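Local coordinates for DNA helicase RecQ (Deinococcus radiodurans, PDB 4Q48), which probably couples ATP hydrolysis to 3'-5' translocation that unwinds duplex DNA, the present chain being its catalytic core of helicase, zinc-binding and RQC domains, at residues A181-E185 against R186-D190; K463-E467 against K468-S472; K496-I500 against L501-Q505; L244-K247 against S248-T252. One frame throughout, in Å; residues are numbered along the deposited sequence.

All four contacts are local and sit at helix ends. Contacts 1, 2 and 4 cover the starts of helices 185-194, 467-479 and 246-258. Contact 3 covers the end of helix 498-501. The N-cap is an aspartate in contacts 1 and 2 and a serine in contact 4. D184 makes no capping bond, D466 a weak one and S245 a sound one. Contacts 1 and 3 are partly buried, whereas contacts 2 and 4 lie at the surface. Contacts 2 and 3 share the RQC domain, and both pack on helix 414-426. Contact 1 has main-chain bonds and polar ends tied to distant residues, contact 2 aromatic packing, contact 3 closing backbone bonds and one salt bridge, contact 4 its cap and two salt bridges.

Contact 1: residues A181-E185 against R186-D190; sequences ATADE and RTRAD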
loop_
_atom_site.group_PDB
_atom_site.type_symbol
_atom_site.label_atom_id
_atom_site.label_comp_id
_atom_site.label_asym_id
_atom_site.label_seq_id
_atom_site.Cartn_x
_atom_site.Cartn_y
_atom_site.Cartn_z
ATOM N N ALA A 181 -1.404 6.136 0.765
ATOM C CA ALA A 181 -1.296 5.341 -0.454
ATOM C C ALA A 181 -0.834 3.938 -0.098
ATOM O O ALA A 181 -0.751 3.066 -0.960
ATOM C CB ALA A 181 -0.349 5.987 -1.453
ATOM N N THR A 182 -0.501 3.723 1.169
ATOM C CA THR A 182 -0.079 2.400 1.582
ATOM C C THR A 182 -1.047 1.988 2.676
ATOM O O THR A 182 -0.965 2.440 3.824
ATOM C CB THR A 182 1.368 2.371 2.093
ATOM O OG1 THR A 182 1.378 2.509 3.528
ATOM C CG2 THR A 182 2.188 3.493 1.427
ATOM N N ALA A 183 -1.890 1.027 2.334
ATOM C CA ALA A 183 -3.046 0.689 3.152
ATOM C C ALA A 183 -2.944 -0.685 3.815
ATOM O O ALA A 183 -3.945 -1.404 3.919
ATOM C CB ALA A 183 -4.316 0.783 2.302
ATOM N N ASP A 184 -1.732 -1.050 4.234
ATOM C CA ASP A 184 -1.512 -2.228 5.081
ATOM C C ASP A 184 -2.567 -2.329 6.208
ATOM O O ASP A 184 -2.915 -1.337 6.847
ATOM C CB ASP A 184 -0.088 -2.200 5.644
ATOM C CG ASP A 184 0.398 -3.565 6.075
ATOM O OD1 ASP A 184 -0.426 -4.489 6.152
ATOM O OD2 ASP A 184 1.611 -3.724 6.325
ATOM N N GLU A 185 -3.093 -3.534 6.413
ATOM C CA GLU A 185 -4.301 -3.760 7.201
ATOM C C GLU A 185 -4.085 -3.514 8.689
ATOM O O GLU A 185 -4.937 -2.927 9.352
ATOM C CB GLU A 185 -4.759 -5.200 6.960
ATOM C CG GLU A 185 -5.956 -5.720 7.726
ATOM C CD GLU A 185 -6.052 -7.253 7.618
ATOM O OE1 GLU A 185 -5.531 -7.830 6.625
ATOM O OE2 GLU A 185 -6.642 -7.889 8.522
ATOM N N ARG A 186 -2.939 -3.946 9.203
ATOM C CA ARG A 186 -2.401 -3.478 10.487
ATOM C C ARG A 186 -2.063 -1.996 10.572
ATOM O O ARG A 186 -2.019 -1.420 11.663
ATOM C CB ARG A 186 -1.180 -4.318 10.868
ATOM C CG ARG A 186 -1.598 -5.619 11.540
ATOM C CD ARG A 186 -0.445 -6.570 11.754
ATOM N NE ARG A 186 0.254 -6.782 10.494
ATOM C CZ ARG A 186 1.222 -7.670 10.315
ATOM N NH1 ARG A 186 1.610 -8.442 11.321
ATOM N NH2 ARG A 186 1.789 -7.790 9.122
ATOM N N THR A 187 -1.769 -1.396 9.429
ATOM C CA THR A 187 -1.472 0.030 9.371
ATOM C C THR A 187 -2.746 0.879 9.325
ATOM O O THR A 187 -2.835 1.900 10.005
ATOM C CB THR A 187 -0.597 0.353 8.159
ATOM O OG1 THR A 187 0.482 -0.592 8.092
ATOM C CG2 THR A 187 -0.050 1.770 8.270
ATOM N N ARG A 188 -3.735 0.432 8.557
ATOM C CA ARG A 188 -5.048 1.080 8.521
ATOM C C ARG A 188 -5.630 1.157 9.929
ATOM O O ARG A 188 -6.299 2.122 10.289
ATOM C CB ARG A 188 -6.001 0.295 7.614
ATOM C CG ARG A 188 -5.616 0.268 6.151
ATOM C CD ARG A 188 -6.820 -0.066 5.294
ATOM N NE ARG A 188 -7.245 -1.449 5.530
ATOM C CZ ARG A 188 -6.712 -2.502 4.908
ATOM N NH1 ARG A 188 -5.768 -2.322 4.003
ATOM N NH2 ARG A 188 -7.131 -3.738 5.166
ATOM N N ALA A 189 -5.379 0.115 10.713
ATOM C CA ALA A 189 -5.902 0.031 12.060
ATOM C C ALA A 189 -5.211 1.013 13.013
ATOM O O ALA A 189 -5.855 1.602 13.883
ATOM C CB ALA A 189 -5.767 -1.400 12.566
ATOM N N ASP A 190 -3.913 1.222 12.793
ATOM C CA ASP A 190 -3.068 2.062 13.641
ATOM C C ASP A 190 -3.228 3.555 13.401
ATOM O O ASP A 190 -3.101 4.357 14.327
ATOM C CB ASP A 190 -1.605 1.713 13.381
ATOM C CG ASP A 190 -1.044 0.744 14.381
ATOM O OD1 ASP A 190 -1.850 0.098 15.094
ATOM O OD2 ASP A 190 0.208 0.611 14.410
#
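D184 O is gripped by two backbone N-H groups of the first helical turn. R188 N donates to it over 2.6 Å, with the bond bent to 160° and the donor nearly in line with the C=O. T187 N adds a weak bond. The helix thus starts on a main-chain carbonyl, and the D184 side chain, although at the N-cap, makes no capping bond. That side chain crosses T187 at about a right angle. T187 OG1 stands beside its own backbone N (chi1 -47°), and this sets it against D184 CB. R188 bends at chi3 and folds back over the turn. One face of its guanidinium lies over E185, with E185 CA offset toward the rim. The exact position of this group is doubtful, because it stands too close to A183 O in the model. The polar ends of D184 and R186 are held by other domains: D184 OD2 by a salt bridge to K368, and R186 NH1 by one to D486. R186 also makes a cation-pi contact with W153. The sequence around T182 is consistent with helicase motif III. The turn links strand 176-180 to helix 185-194, and A183 and R188 both pack on L45 of the adjacent strand 42-45.

Contact 2: residues K463-E467 against K468-S472; sequences KEHDE and KLWRS
H465 meets two side chains of the helix that follows, in different ways. L469 comes over one face of the imidazole. Its CD2 makes a CH-pi contact, 3.6 Å from the H465 ring centroid and 24° off the ring normal. W470 is met the other way round: the edge of H465 points toward the face of the indole in an offset edge-to-face pair. The planes stand at 84°, and the centroid of the H465 ring is 5.6 Å from that of the W470 six-membered ring. H465 CB also lies 3.6 Å from W470 NE1. L469 CG is turned away from its own backbone N (chi1 -176°), which carries both methyls to the imidazole. Cut back to alanine, H465 would probably leave L469 CD2 and the W470 face without their cover and E416 without its hydrogen-bond mate.

D466 is the N-cap of helix 467-479. Its OD1 accepts a weak bond from L469 N at 3.5 Å, and D466 O takes a second weak one from the same N-H. The side chains of D466 and K468 run side by side in the same direction. E467 and R471 are oppositely charged, but their nearest charged atoms, E467 OE2 and R471 NH1, stay 4.5 Å apart. E467 OE1 is bridged instead to R443.

H465 NE2 is hydrogen-bonded to E416 OE2, and W470 NE1 to G462 O. The glutamate would probably favour a protonated imidazole, while L469 methyls lie against one face of the ring.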
loop_
_atom_site.group_PDB
_atom_site.type_symbol
_atom_site.label_atom_id
_atom_site.label_comp_id
_atom_site.label_asym_id
_atom_site.label_seq_id
_atom_site.Cartn_x
_atom_site.Cartn_y
_atom_site.Cartn_z
ATOM N N LYS A 463 -10.032 -35.383 12.789
ATOM C CA LYS A 463 -9.105 -36.488 13.072
ATOM C C LYS A 463 -8.629 -37.143 11.772
ATOM O O LYS A 463 -7.610 -37.827 11.735
ATOM C CB LYS A 463 -9.767 -37.536 13.988
ATOM C CG LYS A 463 -11.015 -38.165 13.379
ATOM C CD LYS A 463 -11.587 -39.291 14.229
ATOM C CE LYS A 463 -12.539 -40.164 13.396
ATOM N NZ LYS A 463 -12.940 -41.433 14.092
ATOM N N GLU A 464 -9.359 -36.843 10.707
ATOM C CA GLU A 464 -9.097 -37.287 9.344
ATOM C C GLU A 464 -7.698 -36.940 8.814
ATOM O O GLU A 464 -7.098 -37.711 8.064
ATOM C CB GLU A 464 -10.161 -36.647 8.453
ATOM C CG GLU A 464 -9.941 -36.751 6.965
ATOM C CD GLU A 464 -10.949 -35.911 6.205
ATOM O OE1 GLU A 464 -11.753 -35.216 6.879
ATOM O OE2 GLU A 464 -10.909 -35.918 4.948
ATOM N N HIS A 465 -7.197 -35.770 9.201
ATOM C CA HIS A 465 -5.933 -35.228 8.709
ATOM C C HIS A 465 -4.901 -35.311 9.793
ATOM O O HIS A 465 -5.226 -35.620 10.936
ATOM C CB HIS A 465 -6.084 -33.771 8.269
ATOM C CG HIS A 465 -6.962 -33.584 7.071
ATOM N ND1 HIS A 465 -6.513 -33.791 5.783
ATOM C CD2 HIS A 465 -8.273 -33.261 6.966
ATOM C CE1 HIS A 465 -7.502 -33.573 4.934
ATOM N NE2 HIS A 465 -8.582 -33.258 5.627
ATOM N N ASP A 466 -3.646 -35.096 9.429
ATOM C CA ASP A 466 -2.587 -35.083 10.428
ATOM C C ASP A 466 -2.201 -33.668 10.828
ATOM O O ASP A 466 -2.705 -32.689 10.268
ATOM C CB ASP A 466 -1.374 -35.864 9.930
ATOM C CG ASP A 466 -0.960 -35.479 8.529
ATOM O OD1 ASP A 466 -1.105 -34.293 8.156
ATOM O OD2 ASP A 466 -0.512 -36.390 7.789
ATOM N N GLU A 467 -1.285 -33.570 11.782
ATOM C CA GLU A 467 -0.871 -32.287 12.320
ATOM C C GLU A 467 -0.364 -31.310 11.275
ATOM O O GLU A 467 -0.519 -30.100 11.433
ATOM C CB GLU A 467 0.217 -32.490 13.365
ATOM C CG GLU A 467 0.672 -31.205 13.982
ATOM C CD GLU A 467 1.561 -31.420 15.176
ATOM O OE1 GLU A 467 1.369 -32.439 15.880
ATOM O OE2 GLU A 467 2.416 -30.541 15.433
ATOM N N LYS A 468 0.254 -31.829 10.214
ATOM C CA LYS A 468 0.946 -30.962 9.258
ATOM C C LYS A 468 -0.022 -30.182 8.354
ATOM O O LYS A 468 0.215 -29.017 8.018
ATOM C CB LYS A 468 1.944 -31.784 8.411
ATOM C CG LYS A 468 1.354 -32.591 7.243
ATOM C CD LYS A 468 2.423 -33.344 6.443
ATOM C CE LYS A 468 2.802 -32.585 5.167
ATOM N NZ LYS A 468 3.743 -33.338 4.258
ATOM N N LEU A 469 -1.114 -30.823 7.979
ATOM C CA LEU A 469 -2.089 -30.218 7.097
ATOM C C LEU A 469 -2.829 -29.049 7.762
ATOM O O LEU A 469 -3.097 -28.011 7.130
ATOM C CB LEU A 469 -3.099 -31.272 6.678
ATOM C CG LEU A 469 -4.126 -30.792 5.682
ATOM C CD1 LEU A 469 -4.203 -31.783 4.564
ATOM C CD2 LEU A 469 -5.455 -30.645 6.386
ATOM N N TRP A 470 -3.171 -29.232 9.036
ATOM C CA TRP A 470 -3.921 -28.229 9.743
ATOM C C TRP A 470 -3.102 -26.991 9.900
ATOM O O TRP A 470 -3.608 -25.896 9.675
ATOM C CB TRP A 470 -4.372 -28.747 11.098
ATOM C CG TRP A 470 -5.497 -29.683 10.960
ATOM C CD1 TRP A 470 -5.523 -31.002 11.321
ATOM C CD2 TRP A 470 -6.773 -29.392 10.401
ATOM N NE1 TRP A 470 -6.743 -31.553 11.009
ATOM C CE2 TRP A 470 -7.531 -30.579 10.444
ATOM C CE3 TRP A 470 -7.354 -28.244 9.863
ATOM C CZ2 TRP A 470 -8.851 -30.646 9.969
ATOM C CZ3 TRP A 470 -8.667 -28.313 9.382
ATOM C CH2 TRP A 470 -9.397 -29.502 9.440
ATOM N N ARG A 471 -1.832 -27.162 10.249
ATOM C CA ARG A 471 -0.958 -26.022 10.482
ATOM C C ARG A 471 -0.852 -25.254 9.184
ATOM O O ARG A 471 -0.801 -24.007 9.172
ATOM C CB ARG A 471 0.423 -26.459 10.966
ATOM C CG ARG A 471 0.465 -26.966 12.399
ATOM C CD ARG A 471 -0.126 -25.973 13.402
ATOM N NE ARG A 471 0.792 -24.896 13.750
ATOM C CZ ARG A 471 1.690 -24.977 14.728
ATOM N NH1 ARG A 471 1.790 -26.100 15.441
ATOM N NH2 ARG A 471 2.492 -23.939 14.991
ATOM N N SER A 472 -0.829 -26.021 8.096
ATOM C CA SER A 472 -0.806 -25.487 6.742
ATOM C C SER A 472 -2.096 -24.718 6.407
ATOM O O SER A 472 -2.041 -23.545 5.996
ATOM C CB SER A 472 -0.586 -26.623 5.744
ATOM O OG SER A 472 -0.980 -26.223 4.443
#

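Contact 3: residues K496-I500 against L501-Q505; sequences KSRGI and LKEGQ
The carbonyls of S497, R498 and G499 accept the backbone bonds that close helix 498-501. L501 N donates to S497 O over 3.1 Å, an ordinary helical bond. R498 O is gripped twice, by K502 N at 2.6 Å and by E503 N at 3.0 Å. The second bond spans five residues, so the last turn widens as the chain leaves the helix. Further on, Q505 N reaches back to G499 O at 2.9 Å, coming from above the carbonyl plane, 40° out of it. G504, just before it, has a positive phi of 72°, which lets the chain turn back there.

The charged contact joins R498 to E503. R498 NE and E503 OE2 form a salt bridge of 3.2 Å, with a weak hydrogen bond in it. The two side chains cross at about a right angle, and the planes of guanidinium and carboxylate stand 70° apart. K502 CB sits over one face of the same guanidinium.

Van der Waals contacts complete the account. The Q505 amide lies against G499, with Q505 CD 3.6 Å from G499 CA; a CB on this glycine would probably come too close to Q505 OE1. L501 CD1 rests beside S497 OG.

Outside the turn, S497 OG is bonded to T494 O and Q505 OE1 to Y482 OH. I500 packs on A417, Q418 and L421 of helix 414-426, and L501 on S422 of that helix. The chain then runs on to strand 508-510, still within the RQC domain.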
loop_
_atom_site.group_PDB
_atom_site.type_symbol
_atom_site.label_atom_id
_atom_site.label_comp_id
_atom_site.label_asym_id
_atom_site.label_seq_id
_atom_site.Cartn_x
_atom_site.Cartn_y
_atom_site.Cartn_z
ATOM N N LYS A 496 -13.917 -11.209 7.371
ATOM C CA LYS A 496 -13.743 -11.917 6.096
ATOM C C LYS A 496 -14.074 -13.425 6.206
ATOM O O LYS A 496 -14.332 -14.102 5.214
ATOM C CB LYS A 496 -12.303 -11.711 5.567
ATOM C CG LYS A 496 -12.114 -12.018 4.087
ATOM C CD LYS A 496 -10.654 -11.974 3.591
ATOM C CE LYS A 496 -10.648 -11.970 2.031
ATOM N NZ LYS A 496 -9.412 -12.548 1.367
ATOM N N SER A 497 -14.104 -13.941 7.418
ATOM C CA SER A 497 -14.393 -15.349 7.631
ATOM C C SER A 497 -15.786 -15.788 7.174
ATOM O O SER A 497 -16.015 -16.986 6.986
ATOM C CB SER A 497 -14.229 -15.693 9.112
ATOM O OG SER A 497 -15.343 -15.179 9.845
ATOM N N ARG A 498 -16.727 -14.846 7.047
ATOM C CA ARG A 498 -18.102 -15.178 6.634
ATOM C C ARG A 498 -18.058 -15.739 5.207
ATOM O O ARG A 498 -18.887 -16.575 4.813
ATOM C CB ARG A 498 -19.017 -13.955 6.718
ATOM C CG ARG A 498 -20.508 -14.272 6.840
ATOM C CD ARG A 498 -21.407 -13.028 6.680
ATOM N NE ARG A 498 -22.556 -13.289 5.803
ATOM C CZ ARG A 498 -23.651 -13.964 6.172
ATOM N NH1 ARG A 498 -23.760 -14.466 7.396
ATOM N NH2 ARG A 498 -24.647 -14.158 5.317
ATOM N N GLY A 499 -17.061 -15.280 4.449
ATOM C CA GLY A 499 -16.888 -15.694 3.071
ATOM C C GLY A 499 -16.847 -17.196 2.936
ATOM O O GLY A 499 -17.601 -17.784 2.138
ATOM N N ILE A 500 -16.008 -17.842 3.738
ATOM C CA ILE A 500 -15.908 -19.282 3.644
ATOM C C ILE A 500 -17.065 -19.935 4.387
ATOM O O ILE A 500 -17.626 -20.940 3.947
ATOM C CB ILE A 500 -14.536 -19.755 4.151
ATOM C CG1 ILE A 500 -13.477 -19.302 3.140
ATOM C CG2 ILE A 500 -14.473 -21.274 4.272
ATOM C CD1 ILE A 500 -12.073 -19.777 3.398
ATOM N N LEU A 501 -17.440 -19.330 5.501
ATOM C CA LEU A 501 -18.400 -19.907 6.425
ATOM C C LEU A 501 -19.850 -19.884 5.932
ATOM O O LEU A 501 -20.605 -20.835 6.170
ATOM C CB LEU A 501 -18.291 -19.169 7.764
ATOM C CG LEU A 501 -17.143 -19.643 8.655
ATOM C CD1 LEU A 501 -16.922 -18.688 9.842
ATOM C CD2 LEU A 501 -17.333 -21.103 9.121
ATOM N N LYS A 502 -20.243 -18.808 5.255
ATOM C CA LYS A 502 -21.650 -18.643 4.890
ATOM C C LYS A 502 -21.876 -18.276 3.421
ATOM O O LYS A 502 -22.919 -18.598 2.866
ATOM C CB LYS A 502 -22.306 -17.584 5.789
ATOM C CG LYS A 502 -22.228 -17.917 7.305
ATOM C CD LYS A 502 -23.393 -18.760 7.812
ATOM C CE LYS A 502 -23.332 -18.937 9.347
ATOM N NZ LYS A 502 -24.573 -18.457 10.086
ATOM N N GLU A 503 -20.916 -17.597 2.798
ATOM C CA GLU A 503 -21.105 -17.077 1.454
ATOM C C GLU A 503 -20.427 -17.912 0.339
ATOM O O GLU A 503 -20.186 -17.413 -0.765
ATOM C CB GLU A 503 -20.582 -15.642 1.396
ATOM C CG GLU A 503 -21.165 -14.668 2.402
ATOM C CD GLU A 503 -20.324 -13.386 2.541
ATOM O OE1 GLU A 503 -19.262 -13.294 1.871
ATOM O OE2 GLU A 503 -20.706 -12.480 3.325
ATOM N N GLY A 504 -20.138 -19.180 0.604
ATOM C CA GLY A 504 -19.670 -20.075 -0.450
ATOM C C GLY A 504 -18.245 -19.902 -1.001
ATOM O O GLY A 504 -17.840 -20.615 -1.929
ATOM N N GLN A 505 -17.481 -18.958 -0.462
ATOM C CA GLN A 505 -16.094 -18.817 -0.888
ATOM C C GLN A 505 -15.287 -20.096 -0.609
ATOM O O GLN A 505 -15.577 -20.837 0.334
ATOM C CB GLN A 505 -15.447 -17.615 -0.198
ATOM C CG GLN A 505 -15.565 -16.305 -0.981
ATOM C CD GLN A 505 -15.296 -15.053 -0.115
ATOM O OE1 GLN A 505 -14.348 -15.021 0.684
ATOM N NE2 GLN A 505 -16.113 -14.001 -0.312
#

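Contact 4: residues L244-K247 against S248-T252; sequences LSRK and SVEET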
loop_
_atom_site.group_PDB
_atom_site.type_symbol
_atom_site.label_atom_id
_atom_site.label_comp_id
_atom_site.label_asym_id
_atom_site.label_seq_id
_atom_site.Cartn_x
_atom_site.Cartn_y
_atom_site.Cartn_z
ATOM N N LEU A 244 17.711 -6.301 -8.452
ATOM C CA LEU A 244 17.910 -6.076 -7.009
ATOM C C LEU A 244 19.171 -5.295 -6.676
ATOM O O LEU A 244 19.161 -4.414 -5.814
ATOM C CB LEU A 244 17.905 -7.398 -6.240
ATOM C CG LEU A 244 17.506 -7.142 -4.777
ATOM C CD1 LEU A 244 16.202 -6.331 -4.717
ATOM C CD2 LEU A 244 17.376 -8.442 -3.966
ATOM N N SER A 245 20.253 -5.629 -7.360
ATOM C CA SER A 245 21.549 -5.007 -7.107
ATOM C C SER A 245 21.969 -4.059 -8.224
ATOM O O SER A 245 21.503 -4.150 -9.359
ATOM C CB SER A 245 22.638 -6.077 -6.941
ATOM O OG SER A 245 22.797 -6.833 -8.135
ATOM N N ARG A 246 22.863 -3.147 -7.878
ATOM C CA ARG A 246 23.461 -2.246 -8.849
ATOM C C ARG A 246 24.292 -3.013 -9.911
ATOM O O ARG A 246 24.445 -2.558 -11.049
ATOM C CB ARG A 246 24.301 -1.210 -8.101
ATOM C CG ARG A 246 25.424 -0.599 -8.890
ATOM C CD ARG A 246 26.037 0.582 -8.150
ATOM N NE ARG A 246 27.157 1.155 -8.896
ATOM C CZ ARG A 246 27.895 2.174 -8.469
ATOM N NH1 ARG A 246 27.627 2.737 -7.297
ATOM N NH2 ARG A 246 28.900 2.625 -9.212
ATOM N N LYS A 247 24.797 -4.193 -9.553
ATOM C CA LYS A 247 25.615 -4.983 -10.479
ATOM C C LYS A 247 24.765 -5.753 -11.494
ATOM O O LYS A 247 25.183 -5.947 -12.642
ATOM C CB LYS A 247 26.517 -5.949 -9.690
ATOM C CG LYS A 247 26.689 -7.335 -10.322
ATOM C CD LYS A 247 27.776 -8.145 -9.639
ATOM C CE LYS A 247 27.709 -9.624 -10.014
ATOM N NZ LYS A 247 28.641 -9.982 -11.122
ATOM N N SER A 248 23.574 -6.179 -11.074
ATOM C CA SER A 248 22.644 -6.859 -11.974
ATOM C C SER A 248 22.077 -5.873 -13.010
ATOM O O SER A 248 21.832 -6.245 -14.160
ATOM C CB SER A 248 21.515 -7.521 -11.188
ATOM O OG SER A 248 22.037 -8.353 -10.166
ATOM N N VAL A 249 21.885 -4.617 -12.596
ATOM C CA VAL A 249 21.471 -3.554 -13.515
ATOM C C VAL A 249 22.506 -3.338 -14.626
ATOM O O VAL A 249 22.179 -3.437 -15.804
ATOM C CB VAL A 249 21.206 -2.218 -12.763
ATOM C CG1 VAL A 249 21.311 -1.030 -13.694
ATOM C CG2 VAL A 249 19.833 -2.245 -12.082
ATOM N N GLU A 250 23.746 -3.047 -14.244
ATOM C CA GLU A 250 24.850 -2.903 -15.189
ATOM C C GLU A 250 24.924 -4.052 -16.197
ATOM O O GLU A 250 24.837 -3.846 -17.420
ATOM C CB GLU A 250 26.169 -2.818 -14.414
ATOM C CG GLU A 250 26.396 -1.510 -13.652
ATOM C CD GLU A 250 27.655 -1.549 -12.771
ATOM O OE1 GLU A 250 28.757 -1.886 -13.288
ATOM O OE2 GLU A 250 27.530 -1.234 -11.558
ATOM N N GLU A 251 25.044 -5.268 -15.677
ATOM C CA GLU A 251 25.306 -6.419 -16.524
ATOM C C GLU A 251 24.134 -6.786 -17.401
ATOM O O GLU A 251 24.318 -7.115 -18.569
ATOM C CB GLU A 251 25.742 -7.612 -15.679
ATOM C CG GLU A 251 27.160 -7.432 -15.136
ATOM C CD GLU A 251 27.571 -8.536 -14.195
ATOM O OE1 GLU A 251 26.876 -8.731 -13.177
ATOM O OE2 GLU A 251 28.598 -9.198 -14.471
ATOM N N THR A 252 22.932 -6.728 -16.835
ATOM C CA THR A 252 21.703 -6.941 -17.604
ATOM C C THR A 252 21.571 -5.886 -18.711
ATOM O O THR A 252 21.290 -6.219 -19.871
ATOM C CB THR A 252 20.452 -6.879 -16.686
ATOM O OG1 THR A 252 20.591 -7.841 -15.630
ATOM C CG2 THR A 252 19.166 -7.135 -17.468
#
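This is the N-terminal turn of helix 246-258, in the second helicase domain, with S245 as its N-cap. S245 OG accepts the N-H of S248 at 3.1 Å, with an angle of 150° at the hydrogen. S248 OG also donates to S245 OG, 2.6 Å away. One hydroxyl oxygen therefore takes two bonds from the same residue. S245 OG stands between its own backbone N and carbonyl carbon (chi1 63°), which turns it toward the first turn. The S245 carbonyl takes part as well, accepting from V249 N. With alanine in place of S245, the S248 N-H and hydroxyl would probably lose this acceptor, and the start of the helix would be less firmly held.

Two salt bridges run along the outside, each spanning four residues. K247 NZ meets E251 OE1 at 3.0 Å on the syn side of the carboxylate, 24° out of its plane. It also makes a weak bond to E251 OE2. R246 is extended, and E250 OE2 lies at the edge of its guanidinium, 3.6 Å from R246 NE.

V249 turns to the protein and packs on T293, and S248 touches C243. The helix joins the parallel strands 238-242 and 263-266, a beta-alpha-beta crossover as in the RecA-like domains of helicases.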